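Local coordinates for periplasmic oligopeptide-binding protein (Burkholderia pseudomallei, PDB 3ZS6), which probably captures short peptides in the periplasm as the solute-binding component of an ABC-type oligopeptide uptake system, at residues 24-29 with 233-238; 57-60 with 64-67; 223-226 with 230-233. All coordinates share one frame; numbering follows the deposited sequence.

Contact 1 of 3, residues 24-29 with 233-238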
# COMPACT_ATOMS: atom_id res chain seq x y z
N GLU A 24 1.40 7.15 -3.46
CA GLU A 24 1.70 6.44 -2.22
C GLU A 24 0.66 5.38 -1.86
O GLU A 24 0.96 4.46 -1.09
CB GLU A 24 1.73 7.41 -1.03
CG GLU A 24 2.79 8.46 -1.03
CD GLU A 24 2.72 9.29 0.24
OE1 GLU A 24 2.95 8.73 1.34
OE2 GLU A 24 2.41 10.50 0.13
N SER A 25 -0.56 5.56 -2.33
CA SER A 25 -1.70 4.80 -1.79
C SER A 25 -2.20 3.68 -2.69
O SER A 25 -1.87 3.62 -3.88
CB SER A 25 -2.87 5.74 -1.50
OG SER A 25 -3.50 6.14 -2.71
N TRP A 26 -3.02 2.81 -2.11
CA TRP A 26 -3.74 1.80 -2.87
C TRP A 26 -4.50 2.47 -4.02
O TRP A 26 -4.47 1.99 -5.16
CB TRP A 26 -4.74 1.05 -1.97
CG TRP A 26 -5.55 0.01 -2.72
CD1 TRP A 26 -5.21 -1.30 -2.92
CD2 TRP A 26 -6.82 0.19 -3.36
NE1 TRP A 26 -6.19 -1.94 -3.65
CE2 TRP A 26 -7.19 -1.05 -3.93
CE3 TRP A 26 -7.69 1.28 -3.51
CZ2 TRP A 26 -8.38 -1.23 -4.65
CZ3 TRP A 26 -8.87 1.10 -4.22
CH2 TRP A 26 -9.21 -0.15 -4.78
N THR A 27 -5.16 3.58 -3.73
CA THR A 27 -5.94 4.27 -4.75
C THR A 27 -5.02 4.82 -5.85
O THR A 27 -5.32 4.68 -7.03
CB THR A 27 -6.79 5.42 -4.16
OG1 THR A 27 -7.81 4.87 -3.31
CG2 THR A 27 -7.44 6.22 -5.30
N GLY A 28 -3.91 5.44 -5.46
CA GLY A 28 -2.97 6.00 -6.42
C GLY A 28 -2.38 4.94 -7.34
O GLY A 28 -2.22 5.16 -8.55
N ASN A 29 -2.04 3.79 -6.78
CA ASN A 29 -1.51 2.69 -7.59
C ASN A 29 -2.55 2.08 -8.53
O ASN A 29 -2.25 1.79 -9.68
CB ASN A 29 -0.89 1.60 -6.71
CG ASN A 29 0.50 1.96 -6.25
OD1 ASN A 29 1.50 1.59 -6.88
ND2 ASN A 29 0.59 2.68 -5.13
N TYR A 233 -18.19 -2.19 -9.21
CA TYR A 233 -16.99 -2.71 -8.55
C TYR A 233 -16.73 -1.82 -7.34
O TYR A 233 -16.26 -0.69 -7.50
CB TYR A 233 -15.84 -2.60 -9.56
CG TYR A 233 -14.52 -3.26 -9.23
CD1 TYR A 233 -13.70 -2.76 -8.21
CD2 TYR A 233 -14.05 -4.35 -9.97
CE1 TYR A 233 -12.47 -3.35 -7.92
CE2 TYR A 233 -12.82 -4.94 -9.69
CZ TYR A 233 -12.04 -4.44 -8.67
OH TYR A 233 -10.83 -5.02 -8.38
N THR A 234 -17.03 -2.30 -6.14
CA THR A 234 -16.84 -1.49 -4.94
C THR A 234 -15.43 -1.65 -4.38
O THR A 234 -14.70 -2.56 -4.75
CB THR A 234 -17.83 -1.85 -3.80
OG1 THR A 234 -17.46 -3.12 -3.22
CG2 THR A 234 -19.27 -1.90 -4.31
N TYR A 235 -15.07 -0.76 -3.46
CA TYR A 235 -13.79 -0.87 -2.78
C TYR A 235 -13.82 -2.02 -1.77
O TYR A 235 -12.93 -2.88 -1.75
CB TYR A 235 -13.47 0.45 -2.08
CG TYR A 235 -12.30 0.35 -1.13
CD1 TYR A 235 -11.02 0.09 -1.59
CD2 TYR A 235 -12.49 0.52 0.24
CE1 TYR A 235 -9.94 -0.01 -0.72
CE2 TYR A 235 -11.42 0.43 1.12
CZ TYR A 235 -10.15 0.17 0.63
OH TYR A 235 -9.09 0.08 1.51
N SER A 236 -14.86 -2.05 -0.94
CA SER A 236 -15.01 -3.07 0.08
C SER A 236 -16.50 -3.34 0.34
O SER A 236 -17.32 -3.20 -0.56
CB SER A 236 -14.32 -2.62 1.37
OG SER A 236 -14.48 -3.57 2.41
N ILE A 237 -16.84 -3.72 1.56
CA ILE A 237 -18.24 -3.76 1.99
C ILE A 237 -18.36 -3.09 3.36
O ILE A 237 -17.38 -3.01 4.09
CB ILE A 237 -18.76 -5.20 2.09
CG1 ILE A 237 -17.78 -6.08 2.87
CG2 ILE A 237 -19.01 -5.79 0.70
CD1 ILE A 237 -18.39 -7.39 3.33
N PRO A 238 -19.56 -2.61 3.72
CA PRO A 238 -19.72 -1.97 5.03
C PRO A 238 -19.42 -2.93 6.18
O PRO A 238 -19.75 -4.11 6.11
CB PRO A 238 -21.21 -1.59 5.07
CG PRO A 238 -21.66 -1.60 3.63
CD PRO A 238 -20.82 -2.64 2.95
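An edge-to-face aromatic contact between W26 and Y235 joins the first turn of helix 26-35 to the loop that follows helix 219-227, its centre about 10 Å from that of the chain. The ring centroids lie 5.0 Å apart with planes at 66°, and the edge of Y235 is directed at the face of the six-membered ring of W26. The closest pair is Y235 CD1 to W26 CZ3 at 3.5 Å; Y235 CE1 covers W26 CE3 at 3.8 Å, toward the rim of the indole. With chi1 of 178°, W26 sets CG opposite its amide nitrogen, which carries the indole off the helix toward the loop. No hydrogen bond links the segments, and this is the one residue pair within 4.5 Å.

A hydrogen bond from NE1 to D495 O and a ring contact with F407 restrain the indole. The helix start holds the W26 backbone. S25 is the N-cap, its OG accepting from G28 N at 2.9 Å, while S25 O receives both N29 N and N29 ND2, the latter in a nearly straight bond (174°) from above the carbonyl plane. On the loop, T234 OG1 donates a hydrogen bond to a lone pair of S236 O at 2.7 Å. E24 and W26 make backbone hydrogen bonds to the bound peptide, which places this capped helix start and its tryptophan in the wall of the peptide-binding site of an OppA-type protein.

Contact 2 of 3, residues 57-60 with 64-67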
# COMPACT_ATOMS: atom_id res chain seq x y z
N GLU A 57 15.98 -11.12 -17.13
CA GLU A 57 16.87 -12.19 -16.72
C GLU A 57 17.72 -11.74 -15.54
O GLU A 57 18.24 -10.62 -15.53
CB GLU A 57 17.76 -12.59 -17.91
CG GLU A 57 18.61 -13.83 -17.68
CD GLU A 57 19.19 -14.39 -18.98
OE1 GLU A 57 18.49 -14.36 -20.02
OE2 GLU A 57 20.34 -14.87 -18.96
N HIS A 58 17.84 -12.61 -14.54
CA HIS A 58 18.68 -12.37 -13.37
C HIS A 58 20.11 -12.83 -13.69
O HIS A 58 20.49 -13.97 -13.40
CB HIS A 58 18.12 -13.14 -12.17
CG HIS A 58 18.62 -12.64 -10.85
ND1 HIS A 58 18.30 -13.26 -9.66
CD2 HIS A 58 19.42 -11.60 -10.53
CE1 HIS A 58 18.88 -12.61 -8.66
NE2 HIS A 58 19.57 -11.60 -9.17
N LYS A 59 20.88 -11.95 -14.33
CA LYS A 59 22.17 -12.31 -14.89
C LYS A 59 23.24 -12.61 -13.84
O LYS A 59 24.10 -13.45 -14.04
CB LYS A 59 22.66 -11.22 -15.85
CG LYS A 59 21.75 -11.01 -17.05
CD LYS A 59 22.09 -11.95 -18.19
CE LYS A 59 22.38 -11.19 -19.47
NZ LYS A 59 22.13 -11.99 -20.69
N ALA A 60 23.16 -11.89 -12.73
CA ALA A 60 24.07 -12.09 -11.61
C ALA A 60 23.31 -11.77 -10.33
O ALA A 60 22.24 -11.18 -10.39
CB ALA A 60 25.29 -11.20 -11.74
N TRP A 64 20.08 -7.37 -12.94
CA TRP A 64 18.94 -7.76 -13.77
C TRP A 64 18.98 -7.08 -15.14
O TRP A 64 19.36 -5.91 -15.25
CB TRP A 64 17.62 -7.39 -13.07
CG TRP A 64 17.28 -8.22 -11.87
CD1 TRP A 64 17.69 -8.01 -10.58
CD2 TRP A 64 16.46 -9.39 -11.84
NE1 TRP A 64 17.18 -8.98 -9.76
CE2 TRP A 64 16.41 -9.84 -10.50
CE3 TRP A 64 15.75 -10.11 -12.82
CZ2 TRP A 64 15.70 -10.97 -10.12
CZ3 TRP A 64 15.04 -11.23 -12.44
CH2 TRP A 64 15.02 -11.65 -11.09
N ILE A 65 18.60 -7.82 -16.17
CA ILE A 65 18.50 -7.26 -17.52
C ILE A 65 17.04 -7.29 -17.96
O ILE A 65 16.38 -8.33 -17.86
CB ILE A 65 19.35 -8.07 -18.53
CG1 ILE A 65 20.83 -8.00 -18.17
CG2 ILE A 65 19.14 -7.56 -19.95
CD1 ILE A 65 21.46 -6.66 -18.43
N PHE A 66 16.53 -6.16 -18.45
CA PHE A 66 15.18 -6.09 -18.99
C PHE A 66 15.25 -5.76 -20.48
O PHE A 66 15.86 -4.78 -20.89
CB PHE A 66 14.35 -5.01 -18.26
CG PHE A 66 14.06 -5.33 -16.81
CD1 PHE A 66 14.97 -5.00 -15.82
CD2 PHE A 66 12.88 -5.96 -16.45
CE1 PHE A 66 14.71 -5.28 -14.49
CE2 PHE A 66 12.61 -6.25 -15.11
CZ PHE A 66 13.53 -5.91 -14.13
N LYS A 67 14.63 -6.61 -21.29
CA LYS A 67 14.57 -6.37 -22.72
C LYS A 67 13.22 -5.75 -23.05
O LYS A 67 12.18 -6.38 -22.85
CB LYS A 67 14.77 -7.67 -23.51
CG LYS A 67 16.21 -8.13 -23.59
CD LYS A 67 17.10 -7.11 -24.30
CE LYS A 67 16.77 -6.98 -25.79
NZ LYS A 67 15.44 -6.34 -26.04
O HOH W 1 19.29 -8.53 -7.77
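A chi1 of -162° places the H58 ring opposite the amide nitrogen, whereas W64 turns CG anti to the carbonyl carbon (chi1 -71°), and the two choices bring imidazole and indole together on one side of the hairpin. The result is an offset stack: the H58 ring and the six-membered ring of W64 are 4.1 Å between centroids and only 5° from parallel. H58 CG lies 3.4 Å from W64 CZ2, and H58 CD2 sits over the indole near its rim. H58 CB adds a CH-pi contact, 3.6 Å from the centroid of the six-membered ring and close to its normal. The polar end of the imidazole is directed to P61 O, to which NE2 is hydrogen-bonded; a water makes weak bonds to H58 NE2 and W64 NE1.

On the face carrying E57 and I65, I65 CG1 meets K59 CG, which reaches it from the bulge, at 3.3 Å, tighter than usual for two carbons. The backbone evidence for pairing is the antiparallel hydrogen-bonded pair E57-I65: I65 N to E57 O is 2.9 Å and nearly straight, and E57 N to I65 O is 2.9 Å but more bent. W64 also packs on F145 and P146 of helix 145-148. Beyond the pair, H58 centres an inverse gamma turn and K59 and A60 both face T63, a classic beta bulge at the tight end of the beta hairpin formed by strands 48-60 and 63-68.

Contact 3 of 3, residues 223-226 with 230-233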
# COMPACT_ATOMS: atom_id res chain seq x y z
N LEU A 223 -22.55 1.12 -1.33
CA LEU A 223 -23.44 -0.04 -1.46
C LEU A 223 -24.74 0.34 -2.16
O LEU A 223 -25.22 -0.37 -3.05
CB LEU A 223 -23.73 -0.64 -0.08
CG LEU A 223 -24.66 -1.86 0.01
CD1 LEU A 223 -24.14 -2.99 -0.86
CD2 LEU A 223 -24.81 -2.32 1.46
N ARG A 224 -25.32 1.47 -1.75
CA ARG A 224 -26.53 1.99 -2.37
C ARG A 224 -26.33 2.20 -3.86
O ARG A 224 -27.18 1.84 -4.67
CB ARG A 224 -26.92 3.32 -1.73
CG ARG A 224 -27.41 3.24 -0.30
CD ARG A 224 -27.92 4.61 0.15
NE ARG A 224 -28.41 4.61 1.53
CZ ARG A 224 -29.06 5.63 2.08
NH1 ARG A 224 -29.30 6.73 1.37
NH2 ARG A 224 -29.48 5.56 3.34
N MET A 225 -25.20 2.79 -4.23
CA MET A 225 -24.92 3.05 -5.63
C MET A 225 -24.70 1.75 -6.41
O MET A 225 -25.06 1.65 -7.58
CB MET A 225 -23.70 3.96 -5.78
CG MET A 225 -23.99 5.42 -5.43
SD MET A 225 -22.50 6.45 -5.37
CE MET A 225 -21.72 5.82 -3.90
N TYR A 226 -24.09 0.76 -5.76
CA TYR A 226 -23.87 -0.52 -6.41
C TYR A 226 -25.23 -1.15 -6.69
O TYR A 226 -25.51 -1.59 -7.81
CB TYR A 226 -23.04 -1.42 -5.50
CG TYR A 226 -22.76 -2.80 -6.05
CD1 TYR A 226 -23.67 -3.83 -5.87
CD2 TYR A 226 -21.57 -3.09 -6.72
CE1 TYR A 226 -23.43 -5.11 -6.36
CE2 TYR A 226 -21.31 -4.36 -7.21
CZ TYR A 226 -22.25 -5.36 -7.03
OH TYR A 226 -22.00 -6.63 -7.49
N GLN A 230 -25.13 2.04 -10.33
CA GLN A 230 -24.25 3.18 -10.63
C GLN A 230 -22.76 2.79 -10.55
O GLN A 230 -21.90 3.49 -11.08
CB GLN A 230 -24.51 4.32 -9.65
CG GLN A 230 -25.90 4.93 -9.70
CD GLN A 230 -26.12 5.93 -8.58
OE1 GLN A 230 -26.69 5.61 -7.54
NE2 GLN A 230 -25.63 7.16 -8.78
N ILE A 231 -22.48 1.68 -9.88
CA ILE A 231 -21.11 1.21 -9.69
C ILE A 231 -21.05 -0.28 -10.02
O ILE A 231 -21.99 -1.00 -9.73
CB ILE A 231 -20.68 1.40 -8.22
CG1 ILE A 231 -20.62 2.89 -7.88
CG2 ILE A 231 -19.34 0.73 -7.95
CD1 ILE A 231 -20.38 3.17 -6.40
N ASP A 232 -19.96 -0.74 -10.62
CA ASP A 232 -19.86 -2.16 -10.96
C ASP A 232 -18.94 -2.93 -10.02
O ASP A 232 -18.90 -4.16 -10.05
CB ASP A 232 -19.33 -2.35 -12.39
CG ASP A 232 -20.10 -1.55 -13.42
OD1 ASP A 232 -21.29 -1.85 -13.64
OD2 ASP A 232 -19.51 -0.63 -14.01
N TYR A 233 -18.19 -2.19 -9.21
CA TYR A 233 -16.99 -2.71 -8.55
C TYR A 233 -16.73 -1.82 -7.34
O TYR A 233 -16.26 -0.69 -7.50
CB TYR A 233 -15.84 -2.60 -9.56
CG TYR A 233 -14.52 -3.26 -9.23
CD1 TYR A 233 -13.70 -2.76 -8.21
CD2 TYR A 233 -14.05 -4.35 -9.97
CE1 TYR A 233 -12.47 -3.35 -7.92
CE2 TYR A 233 -12.82 -4.94 -9.69
CZ TYR A 233 -12.04 -4.44 -8.67
OH TYR A 233 -10.83 -5.02 -8.38
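M225 and I231 cross at an angle where the chain turns off across the C-terminal end of helix 219-227, with I231 CD1 pushed against M225 CB at 3.5 Å, a tight approach. I231 has its CG1 branch anti to the carbonyl carbon (chi1 -65°) and then runs straight on to CD1, so this methyl reaches the base of the methionine and lies 3.9 Å from M225 CE. The methionine curls at its last torsion (chi3 -70°), which keeps that methyl beside the isoleucine. Q230 crosses M225 as well: its OE1 is 3.4 Å from M225 CG, an amide oxygen against a methylene.

Y226 leaves the helix on a different course. One side of its ring, at CD2 and CE2, runs along the departing chain, CD2 lying 3.7 Å from I231 O and CE2 3.7 Å from D232 O, both obliquely placed, while Y233 N is near the ring plane at the edge. The phenol OH is taken by E252, F249 meets the ring edge-to-face, and K482 makes a cation-pi contact with it.

Backbone bonds link the last turn of the helix to the loop just past its C-terminal end. Q230 N donates to M225 O at 2.8 Å, an i+5 bond, and I231 N adds a weak one to the same oxygen at 3.5 Å. Farther along, D232 is gripped at both carboxylate oxygens, OD1 by Y484 OH and OD2 by T8 N. Buried I231 packs on the base of M225, which itself keeps some exposure. The chemistry thus implies a junction in which one carbonyl near the helix end serves two amides unequally, while the side chains of M225, Q230 and I231 meet through van der Waals contact.

In the fold
Contacts 1 and 3 are neighbours, with centres about 14 Å apart, and Y233 belongs to both: the chain that leaves contact 3 runs straight into the loop of contact 1. They also touch directly, T234 CG2 packing on Y226 CD2 at 3.5 Å and P238 CG on L223 CD2 at 3.9 Å, so helix 219-227 backs the loop that presents Y235 to W26. Contact 2 is remote, its centre about 33 Å from that of contact 1 and 43 Å from that of contact 3; its nearest atoms are about 16 Å and 24 Å away. Contact 1 adjoins the bound peptide, whereas contact 2 is a surface hairpin.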